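Local coordinates for immune protein (Enterobacter cloacae, PDB 6D7Y), which binds the toxic C-terminal tip of the contact-dependent growth inhibition protein CdiA and probably neutralises it, protecting the cell that makes it, at residues L21-S26 against Q116-G121; K27-F32 against G77-V82; K110-F115 against R144-N149. All coordinates share one frame; numbering follows the deposited sequence. Where two conformers were deposited one is given.

Contact 1: residues L21-S26 against Q116-G121; sequences LKEIES and QKYMNG
Glu23 and Tyr118 reach for each other from opposite directions and meet at a single strong hydrogen bond between two helices. Along Glu23, CB leaves helix 17-25 toward helix 105-126. CG stands anti to the backbone N (chi1 162°) and lies 3.3 Å from Tyr118 OH, and the bend at chi2 (58°) then turns the carboxylate to the hydroxyl edge of the ring. CD is 3.4 Å from the same oxygen. At the tip, OE2 accepts a hydrogen bond from Tyr118 OH at 2.6 Å through its anti lone pair and also sits 3.4 Å from Tyr118 CE1, in the plane of the ring at its edge. Carboxylate and ring are only 24° apart, so the two flat groups are nearly coplanar. Both helices lie on the same antiparallel sheet, where Ile24 and Met119 each touch Phe9 of strand 3-10; the helix backbones stay well apart, with 10.4 Å between Ile24 CA and Met119 CA, and tyrosine and glutamate together span the gap above the sheet. Within 21-26, Ser26 OG donates to Glu23 O at 2.6 Å, tying down the backbone of the residue that receives the tyrosine.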
loop_
_atom_site.group_PDB
_atom_site.type_symbol
_atom_site.label_atom_id
_atom_site.label_comp_id
_atom_site.label_asym_id
_atom_site.label_seq_id
_atom_site.Cartn_x
_atom_site.Cartn_y
_atom_site.Cartn_z
ATOM N N LEU B 21 0.194 -6.942 -5.959
ATOM C CA LEU B 21 0.090 -5.683 -6.703
ATOM C C LEU B 21 -1.070 -5.707 -7.691
ATOM O O LEU B 21 -1.781 -4.717 -7.800
ATOM C CB LEU B 21 1.422 -5.299 -7.356
ATOM C CG LEU B 21 2.549 -4.938 -6.360
ATOM C CD1 LEU B 21 3.887 -4.851 -7.077
ATOM C CD2 LEU B 21 2.272 -3.658 -5.573
ATOM N N LYS B 22 -1.283 -6.835 -8.382
ATOM C CA LYS B 22 -2.412 -6.971 -9.326
ATOM C C LYS B 22 -3.731 -6.904 -8.571
ATOM O O LYS B 22 -4.693 -6.332 -9.053
ATOM C CB LYS B 22 -2.334 -8.286 -10.128
ATOM C CG LYS B 22 -1.162 -8.397 -11.099
ATOM C CD LYS B 22 -1.162 -7.326 -12.183
ATOM C CE LYS B 22 -2.370 -7.398 -13.109
ATOM N NZ LYS B 22 -2.328 -6.284 -14.106
ATOM N N GLU B 23 -3.760 -7.511 -7.389
ATOM C CA GLU B 23 -4.930 -7.495 -6.506
ATOM C C GLU B 23 -5.294 -6.047 -6.131
ATOM O O GLU B 23 -6.453 -5.633 -6.254
ATOM C CB GLU B 23 -4.624 -8.358 -5.263
ATOM C CG GLU B 23 -5.511 -8.149 -4.044
ATOM C CD GLU B 23 -6.981 -8.376 -4.314
ATOM O OE1 GLU B 23 -7.312 -9.122 -5.259
ATOM O OE2 GLU B 23 -7.814 -7.827 -3.555
ATOM N N ILE B 24 -4.293 -5.284 -5.686
ATOM C CA ILE B 24 -4.490 -3.876 -5.348
ATOM C C ILE B 24 -4.845 -3.075 -6.616
ATOM O O ILE B 24 -5.770 -2.274 -6.587
ATOM C CB ILE B 24 -3.234 -3.270 -4.692
ATOM C CG1 ILE B 24 -2.884 -4.017 -3.394
ATOM C CG2 ILE B 24 -3.447 -1.789 -4.378
ATOM C CD1 ILE B 24 -1.578 -3.555 -2.777
ATOM N N GLU B 25 -4.117 -3.297 -7.714
ATOM C CA GLU B 25 -4.381 -2.563 -8.976
ATOM C C GLU B 25 -5.816 -2.742 -9.496
ATOM O O GLU B 25 -6.392 -1.819 -10.095
ATOM C CB GLU B 25 -3.409 -2.982 -10.096
ATOM C CG GLU B 25 -3.617 -2.210 -11.421
ATOM C CD GLU B 25 -2.777 -2.710 -12.587
ATOM O OE1 GLU B 25 -2.817 -2.060 -13.656
ATOM O OE2 GLU B 25 -2.102 -3.750 -12.453
ATOM N N SER B 26 -6.381 -3.926 -9.289
ATOM C CA SER B 26 -7.746 -4.218 -9.771
ATOM C C SER B 26 -8.869 -3.451 -9.060
ATOM O O SER B 26 -9.992 -3.380 -9.572
ATOM C CB SER B 26 -8.034 -5.722 -9.687
ATOM O OG SER B 26 -7.943 -6.160 -8.353
ATOM N N GLN B 116 -8.800 -2.260 7.342
ATOM C CA GLN B 116 -8.503 -3.364 8.278
ATOM C C GLN B 116 -9.209 -4.656 7.837
ATOM O O GLN B 116 -8.613 -5.744 7.832
ATOM C CB GLN B 116 -8.898 -3.015 9.732
ATOM C CG GLN B 116 -8.448 -4.091 10.738
ATOM C CD GLN B 116 -8.894 -3.847 12.174
ATOM O OE1 GLN B 116 -9.981 -3.322 12.418
ATOM N NE2 GLN B 116 -8.057 -4.268 13.148
ATOM N N LYS B 117 -10.488 -4.536 7.494
ATOM C CA LYS B 117 -11.274 -5.691 7.038
ATOM C C LYS B 117 -10.719 -6.284 5.745
ATOM O O LYS B 117 -10.546 -7.507 5.630
ATOM C CB LYS B 117 -12.729 -5.293 6.800
ATOM C CG LYS B 117 -13.496 -4.858 8.032
ATOM C CD LYS B 117 -14.882 -4.371 7.624
ATOM C CE LYS B 117 -15.687 -3.869 8.809
ATOM N NZ LYS B 117 -15.912 -4.958 9.796
ATOM N N TYR B 118 -10.486 -5.410 4.769
ATOM C CA TYR B 118 -9.930 -5.790 3.476
ATOM C C TYR B 118 -8.592 -6.518 3.586
ATOM O O TYR B 118 -8.416 -7.596 3.008
ATOM C CB TYR B 118 -9.772 -4.560 2.564
ATOM C CG TYR B 118 -8.980 -4.879 1.317
ATOM C CD1 TYR B 118 -9.498 -5.732 0.351
ATOM C CD2 TYR B 118 -7.713 -4.348 1.114
ATOM C CE1 TYR B 118 -8.777 -6.058 -0.783
ATOM C CE2 TYR B 118 -6.983 -4.662 -0.021
ATOM C CZ TYR B 118 -7.523 -5.517 -0.967
ATOM O OH TYR B 118 -6.816 -5.852 -2.099
HETATM N N MSE B 119 -7.669 -5.946 4.353
HETATM C CA MSE B 119 -6.317 -6.512 4.523
HETATM C C MSE B 119 -6.355 -7.810 5.263
HETATM O O MSE B 119 -5.681 -8.770 4.880
HETATM C CB MSE B 119 -5.417 -5.495 5.248
HETATM C CG MSE B 119 -5.173 -4.281 4.361
HETATM SE SE MSE B 119 -4.428 -2.778 5.399
HETATM C CE MSE B 119 -2.621 -2.916 4.642
ATOM N N ASN B 120 -7.145 -7.866 6.328
ATOM C CA ASN B 120 -7.262 -9.106 7.108
ATOM C C ASN B 120 -7.802 -10.219 6.209
ATOM O O ASN B 120 -7.366 -11.366 6.289
ATOM C CB ASN B 120 -8.210 -8.925 8.284
ATOM C CG ASN B 120 -8.267 -10.151 9.166
ATOM O OD1 ASN B 120 -7.251 -10.595 9.698
ATOM N ND2 ASN B 120 -9.458 -10.685 9.349
ATOM N N GLY B 121 -8.752 -9.853 5.356
ATOM C CA GLY B 121 -9.365 -10.784 4.430
ATOM C C GLY B 121 -8.418 -11.406 3.422
ATOM O O GLY B 121 -8.663 -12.512 2.976
#

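Contact 2: residues K27-F32 against G77-V82; sequences KSDRIF and GLKLPV
A classic beta bulge at the start of strand 30-36, where Asp29 and Arg30 both face Glu70 of strand 63-75, holds the aspartate that pairs with Lys79, and the two close a salt bridge at the protein surface. Lys79 NZ donates to Asp29 OD1 at 3.0 Å, arriving on the syn side of that oxygen and 17° out of the carboxylate plane. A second, weak bond runs from Lys79 NZ to Asp29 OD2 at 3.2 Å, so the ammonium sits before both oxygens and leans slightly to one. Lys79 CE follows close behind, 3.4 Å from Asp29 OD1. The lysine gets there by being stretched: CG is anti to the backbone N (chi1 -158°) and every later torsion is near anti as well, which carries the charge a full side-chain length from its strand. The aspartate side chain crosses it at about a right angle.

In the antiparallel sheet, strand 63-75 lies between 30-36 and 78-90, so the ion pair bridges over the middle strand and joins the edge strand to the third. Leu80, next to Lys79, points to the opposite face, against Val111 and Phe115 of helix 105-126; the salt bridge is therefore on the face turned away from that helix. Lys27 takes the helix side, where, in one of its two conformers, its NZ bonds to Val74 O and its charge meets the ring of Phe72. Beside the bridge, Arg30 forms its own salt bridge through NH2 to Glu70 OE1, and Phe32 CD1 rests over one face of its guanidinium, toward the rim. Because Asp29 and Lys79 are both exposed, water probably weakens the attraction between their charges.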
loop_
_atom_site.group_PDB
_atom_site.type_symbol
_atom_site.label_atom_id
_atom_site.label_comp_id
_atom_site.label_asym_id
_atom_site.label_seq_id
_atom_site.Cartn_x
_atom_site.Cartn_y
_atom_site.Cartn_z
ATOM N N LYS B 27 -8.576 -2.895 -7.887
ATOM C CA LYS B 27 -9.581 -2.142 -7.136
ATOM C C LYS B 27 -9.562 -0.648 -7.515
ATOM O O LYS B 27 -10.364 0.138 -7.001
ATOM C CB LYS B 27 -9.399 -2.381 -5.628
ATOM C CG LYS B 27 -9.369 -3.878 -5.298
ATOM C CD LYS B 27 -9.257 -4.196 -3.806
ATOM C CE LYS B 27 -10.590 -4.115 -3.073
ATOM N NZ LYS B 27 -11.239 -2.789 -3.153
ATOM N N SER B 28 -8.657 -0.264 -8.422
ATOM C CA SER B 28 -8.583 1.119 -8.901
ATOM C C SER B 28 -9.047 1.291 -10.336
ATOM O O SER B 28 -9.082 0.335 -11.118
ATOM C CB SER B 28 -7.159 1.611 -8.831
ATOM O OG SER B 28 -6.323 0.930 -9.757
ATOM N N ASP B 29 -9.362 2.538 -10.685
ATOM C CA ASP B 29 -9.793 2.872 -12.043
ATOM C C ASP B 29 -8.597 2.932 -12.981
ATOM O O ASP B 29 -8.672 2.445 -14.103
ATOM C CB ASP B 29 -10.559 4.188 -12.076
ATOM C CG ASP B 29 -11.908 4.101 -11.392
ATOM O OD1 ASP B 29 -12.347 2.993 -11.044
ATOM O OD2 ASP B 29 -12.546 5.161 -11.223
ATOM N N ARG B 30 -7.502 3.535 -12.529
ATOM C CA ARG B 30 -6.299 3.629 -13.347
ATOM C C ARG B 30 -5.063 3.949 -12.536
ATOM O O ARG B 30 -5.164 4.393 -11.398
ATOM C CB ARG B 30 -6.492 4.666 -14.475
ATOM C CG ARG B 30 -7.094 5.990 -14.036
ATOM C CD ARG B 30 -7.285 6.915 -15.235
ATOM N NE ARG B 30 -5.989 7.350 -15.762
ATOM C CZ ARG B 30 -5.320 8.442 -15.368
ATOM N NH1 ARG B 30 -4.135 8.721 -15.909
ATOM N NH2 ARG B 30 -5.810 9.264 -14.439
ATOM N N ILE B 31 -3.898 3.684 -13.130
ATOM C CA ILE B 31 -2.618 3.976 -12.492
ATOM C C ILE B 31 -1.739 4.728 -13.450
ATOM O O ILE B 31 -1.798 4.523 -14.667
ATOM C CB ILE B 31 -1.866 2.735 -11.963
ATOM C CG1 ILE B 31 -1.359 1.823 -13.081
ATOM C CG2 ILE B 31 -2.742 1.973 -10.985
ATOM C CD1 ILE B 31 -0.560 0.651 -12.553
ATOM N N PHE B 32 -0.914 5.586 -12.881
ATOM C CA PHE B 32 -0.035 6.451 -13.641
ATOM C C PHE B 32 1.045 6.999 -12.729
ATOM O O PHE B 32 1.099 6.667 -11.534
ATOM C CB PHE B 32 -0.853 7.604 -14.229
ATOM C CG PHE B 32 -1.642 8.356 -13.206
ATOM C CD1 PHE B 32 -2.897 7.907 -12.824
ATOM C CD2 PHE B 32 -1.130 9.499 -12.609
ATOM C CE1 PHE B 32 -3.632 8.580 -11.866
ATOM C CE2 PHE B 32 -1.863 10.186 -11.655
ATOM C CZ PHE B 32 -3.115 9.722 -11.276
ATOM N N GLY B 77 -18.088 -0.125 -1.369
ATOM C CA GLY B 77 -18.355 1.060 -2.181
ATOM C C GLY B 77 -17.579 2.338 -1.897
ATOM O O GLY B 77 -17.557 3.217 -2.757
ATOM N N LEU B 78 -16.947 2.482 -0.726
ATOM C CA LEU B 78 -16.200 3.731 -0.473
ATOM C C LEU B 78 -14.948 3.727 -1.364
ATOM O O LEU B 78 -14.255 2.702 -1.480
ATOM C CB LEU B 78 -15.913 3.985 1.017
ATOM C CG LEU B 78 -15.021 3.156 1.933
ATOM C CD1 LEU B 78 -13.551 3.278 1.557
ATOM C CD2 LEU B 78 -15.208 3.655 3.364
ATOM N N LYS B 79 -14.685 4.873 -1.996
ATOM C CA LYS B 79 -13.610 5.004 -2.971
ATOM C C LYS B 79 -12.782 6.276 -2.731
ATOM O O LYS B 79 -13.331 7.363 -2.549
ATOM C CB LYS B 79 -14.273 5.038 -4.353
ATOM C CG LYS B 79 -13.415 4.663 -5.549
ATOM C CD LYS B 79 -14.300 4.576 -6.789
ATOM C CE LYS B 79 -13.603 3.935 -7.979
ATOM N NZ LYS B 79 -14.514 3.773 -9.152
ATOM N N LEU B 80 -11.461 6.126 -2.731
ATOM C CA LEU B 80 -10.544 7.249 -2.509
ATOM C C LEU B 80 -10.182 7.849 -3.873
ATOM O O LEU B 80 -9.802 7.101 -4.784
ATOM C CB LEU B 80 -9.281 6.743 -1.820
ATOM C CG LEU B 80 -9.538 5.887 -0.574
ATOM C CD1 LEU B 80 -8.228 5.370 0.006
ATOM C CD2 LEU B 80 -10.324 6.662 0.474
ATOM N N PRO B 81 -10.289 9.187 -4.027
ATOM C CA PRO B 81 -9.936 9.815 -5.325
ATOM C C PRO B 81 -8.496 9.563 -5.815
ATOM O O PRO B 81 -8.332 9.197 -6.990
ATOM C CB PRO B 81 -10.152 11.311 -5.071
ATOM C CG PRO B 81 -11.135 11.373 -3.951
ATOM C CD PRO B 81 -10.874 10.166 -3.088
ATOM N N VAL B 82 -7.474 9.753 -4.949
ATOM C CA VAL B 82 -6.075 9.524 -5.372
ATOM C C VAL B 82 -5.221 8.887 -4.263
ATOM O O VAL B 82 -5.172 9.402 -3.153
ATOM C CB VAL B 82 -5.367 10.828 -5.807
ATOM C CG1 VAL B 82 -3.988 10.496 -6.382
ATOM C CG2 VAL B 82 -6.192 11.598 -6.840
#

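Contact 3: residues K110-F115 against R144-N149; sequences KVMLEF and RFFTNN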
loop_
_atom_site.group_PDB
_atom_site.type_symbol
_atom_site.label_atom_id
_atom_site.label_comp_id
_atom_site.label_asym_id
_atom_site.label_seq_id
_atom_site.Cartn_x
_atom_site.Cartn_y
_atom_site.Cartn_z
ATOM N N LYS B 110 -13.202 5.825 9.446
ATOM C CA LYS B 110 -14.142 4.931 8.750
ATOM C C LYS B 110 -13.428 4.166 7.646
ATOM O O LYS B 110 -13.599 2.944 7.521
ATOM C CB LYS B 110 -15.335 5.730 8.223
ATOM C CG LYS B 110 -16.167 6.321 9.347
ATOM C CD LYS B 110 -17.309 7.186 8.823
ATOM C CE LYS B 110 -18.188 7.689 9.960
ATOM N NZ LYS B 110 -19.202 8.654 9.456
ATOM N N VAL B 111 -12.584 4.879 6.895
ATOM C CA VAL B 111 -11.771 4.294 5.817
ATOM C C VAL B 111 -10.786 3.280 6.399
ATOM O O VAL B 111 -10.578 2.187 5.845
ATOM C CB VAL B 111 -11.008 5.404 5.052
ATOM C CG1 VAL B 111 -10.000 4.819 4.068
ATOM C CG2 VAL B 111 -11.996 6.307 4.336
HETATM N N MSE B 112 -10.203 3.623 7.541
HETATM C CA MSE B 112 -9.257 2.726 8.196
HETATM C C MSE B 112 -9.873 1.395 8.565
HETATM O O MSE B 112 -9.244 0.344 8.376
HETATM C CB MSE B 112 -8.677 3.410 9.435
HETATM C CG MSE B 112 -7.758 4.548 9.025
HETATM SE SE MSE B 112 -6.062 3.759 8.408
HETATM C CE MSE B 112 -5.160 5.384 7.848
ATOM N N LEU B 113 -11.081 1.416 9.129
ATOM C CA LEU B 113 -11.761 0.175 9.505
ATOM C C LEU B 113 -12.084 -0.675 8.282
ATOM O O LEU B 113 -12.027 -1.906 8.349
ATOM C CB LEU B 113 -12.990 0.420 10.381
ATOM C CG LEU B 113 -12.732 0.864 11.829
ATOM C CD1 LEU B 113 -14.053 1.061 12.549
ATOM C CD2 LEU B 113 -11.894 -0.154 12.596
ATOM N N GLU B 114 -12.389 -0.032 7.162
ATOM C CA GLU B 114 -12.630 -0.764 5.924
ATOM C C GLU B 114 -11.320 -1.375 5.430
ATOM O O GLU B 114 -11.315 -2.517 4.973
ATOM C CB GLU B 114 -13.291 0.120 4.861
ATOM C CG GLU B 114 -14.714 0.541 5.204
ATOM C CD GLU B 114 -15.732 -0.602 5.276
ATOM O OE1 GLU B 114 -16.919 -0.301 5.531
ATOM O OE2 GLU B 114 -15.389 -1.797 5.086
ATOM N N PHE B 115 -10.207 -0.636 5.538
ATOM C CA PHE B 115 -8.909 -1.204 5.156
ATOM C C PHE B 115 -8.552 -2.389 6.033
ATOM O O PHE B 115 -8.039 -3.400 5.536
ATOM C CB PHE B 115 -7.770 -0.182 5.227
ATOM C CG PHE B 115 -7.516 0.542 3.940
ATOM C CD1 PHE B 115 -6.904 -0.124 2.885
ATOM C CD2 PHE B 115 -7.814 1.880 3.801
ATOM C CE1 PHE B 115 -6.631 0.521 1.691
ATOM C CE2 PHE B 115 -7.531 2.540 2.614
ATOM C CZ PHE B 115 -6.938 1.858 1.556
ATOM N N ARG B 144 -1.723 5.091 15.204
ATOM C CA ARG B 144 -2.393 4.106 14.397
ATOM C C ARG B 144 -3.879 3.980 14.733
ATOM O O ARG B 144 -4.320 4.273 15.855
ATOM C CB ARG B 144 -1.768 2.713 14.556
ATOM C CG ARG B 144 -0.392 2.570 13.954
ATOM C CD ARG B 144 0.131 1.137 14.120
ATOM N NE ARG B 144 1.518 1.035 13.703
ATOM C CZ ARG B 144 2.265 -0.059 13.852
ATOM N NH1 ARG B 144 3.540 -0.033 13.502
ATOM N NH2 ARG B 144 1.748 -1.157 14.390
ATOM N N PHE B 145 -4.626 3.544 13.729
ATOM C CA PHE B 145 -6.061 3.206 13.840
ATOM C C PHE B 145 -6.178 1.694 14.021
ATOM O O PHE B 145 -7.163 1.201 14.600
ATOM C CB PHE B 145 -6.862 3.639 12.632
ATOM C CG PHE B 145 -7.113 5.110 12.573
ATOM C CD1 PHE B 145 -6.167 5.974 12.023
ATOM C CD2 PHE B 145 -8.293 5.637 13.057
ATOM C CE1 PHE B 145 -6.397 7.340 11.962
ATOM C CE2 PHE B 145 -8.536 7.013 12.987
ATOM C CZ PHE B 145 -7.598 7.851 12.437
ATOM N N PHE B 146 -5.218 0.954 13.492
ATOM C CA PHE B 146 -5.222 -0.500 13.689
ATOM C C PHE B 146 -3.867 -1.148 13.416
ATOM O O PHE B 146 -3.039 -0.611 12.706
ATOM C CB PHE B 146 -6.297 -1.184 12.779
ATOM C CG PHE B 146 -5.986 -1.113 11.318
ATOM C CD1 PHE B 146 -6.401 -0.022 10.558
ATOM C CD2 PHE B 146 -5.237 -2.108 10.702
ATOM C CE1 PHE B 146 -6.105 0.048 9.201
ATOM C CE2 PHE B 146 -4.929 -2.035 9.353
ATOM C CZ PHE B 146 -5.358 -0.947 8.597
ATOM N N THR B 147 -3.659 -2.334 14.008
ATOM C CA THR B 147 -2.481 -3.120 13.741
ATOM C C THR B 147 -3.019 -4.546 13.674
ATOM O O THR B 147 -3.609 -5.026 14.640
ATOM C CB THR B 147 -1.407 -3.058 14.831
ATOM O OG1 THR B 147 -0.982 -1.718 15.008
ATOM C CG2 THR B 147 -0.200 -3.927 14.424
ATOM N N ASN B 148 -2.842 -5.193 12.529
ATOM C CA ASN B 148 -3.361 -6.545 12.297
ATOM C C ASN B 148 -4.849 -6.616 12.657
ATOM O O ASN B 148 -5.617 -5.782 12.190
ATOM C CB ASN B 148 -2.512 -7.577 13.043
ATOM C CG ASN B 148 -1.099 -7.612 12.534
ATOM O OD1 ASN B 148 -0.863 -7.393 11.345
ATOM N ND2 ASN B 148 -0.149 -7.925 13.409
ATOM N N ASN B 149 -5.227 -7.539 13.539
ATOM C CA ASN B 149 -6.621 -7.694 13.938
ATOM C C ASN B 149 -6.976 -6.927 15.224
ATOM O O ASN B 149 -7.988 -7.225 15.847
ATOM C CB ASN B 149 -6.951 -9.187 14.089
ATOM C CG ASN B 149 -6.066 -9.914 15.136
ATOM O OD1 ASN B 149 -5.027 -9.397 15.585
ATOM N ND2 ASN B 149 -6.471 -11.133 15.498
#
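Met112, a selenomethionine, is the bump of this contact, and Phe145 and Phe146 form the hollow that takes it. Two consecutive residues of an extended strand would normally point to opposite faces, but here both face Gly133 in a classic beta bulge, and both rings are thereby turned toward the helix. Met112 leaves the helix with CG beside the backbone N and then bends at chi2 (-76°), which lays the middle of the chain on one ring and brings the selenium round to the other. CG sits over the face of Phe145, 4.0 Å from the ring centroid and 28° off the normal, a CH-pi contact; its closest ring atom is Phe145 CG at 3.6 Å. Behind it the two beta carbons, Met112 CB and Phe145 CB, touch at 3.7 Å. The selenium approaches both rings obliquely in Met-aromatic contacts, and its nearest atom in 144-149 is Phe146 CE1 at 3.8 Å.

Phe146 CG stands between the backbone N and the carbonyl carbon (chi1 68°), and the outer part of the ring lies obliquely against the helix: CE1 is 3.3 Å from Met112 O, while CZ reaches Phe115 CB at 4.2 Å, one turn further on. Arg144, just before the bulge, turns away and bonds through NH2 to Thr147 OG1 at 2.9 Å, with the acceptor in the guanidinium plane. Helix 105-126 here lies across the sheet: Met112 continues onto Phe5 and Val7 of strand 3-10 and Phe100 of strand 93-102, Phe146 joins it on Val7, and Phe115 covers Leu98 of strand 93-102, then Leu80 of strand 78-90 and Phe72 of strand 63-75.

Overall arrangement
Helix 105-126 serves contacts 1 and 3 in successive turns; their centres lie about 13 Å apart and their segments alternate along the chain. Gln116 joins them, its NE2 probably hydrogen-bonded to Asn148 O at 3.0 Å, and Met119 SE packs on Phe146 CZ at 3.8 Å. Contact 2 is nested within the loop closed by contact 1, and their centres are about 12 Å apart; helix 17-25 leads into strand 30-36, and Glu25 OE1 lies 3.7 Å from Ile31 CD1. Contacts 2 and 3, about 18 Å between centres, meet where strand 78-90 packs under helix 105-126, with Leu80 CD1 3.9 Å from Phe115 CE2. Contacts 1 and 3 are buried on the helix-covered face, whereas the ion pair of contact 2 lies on the other.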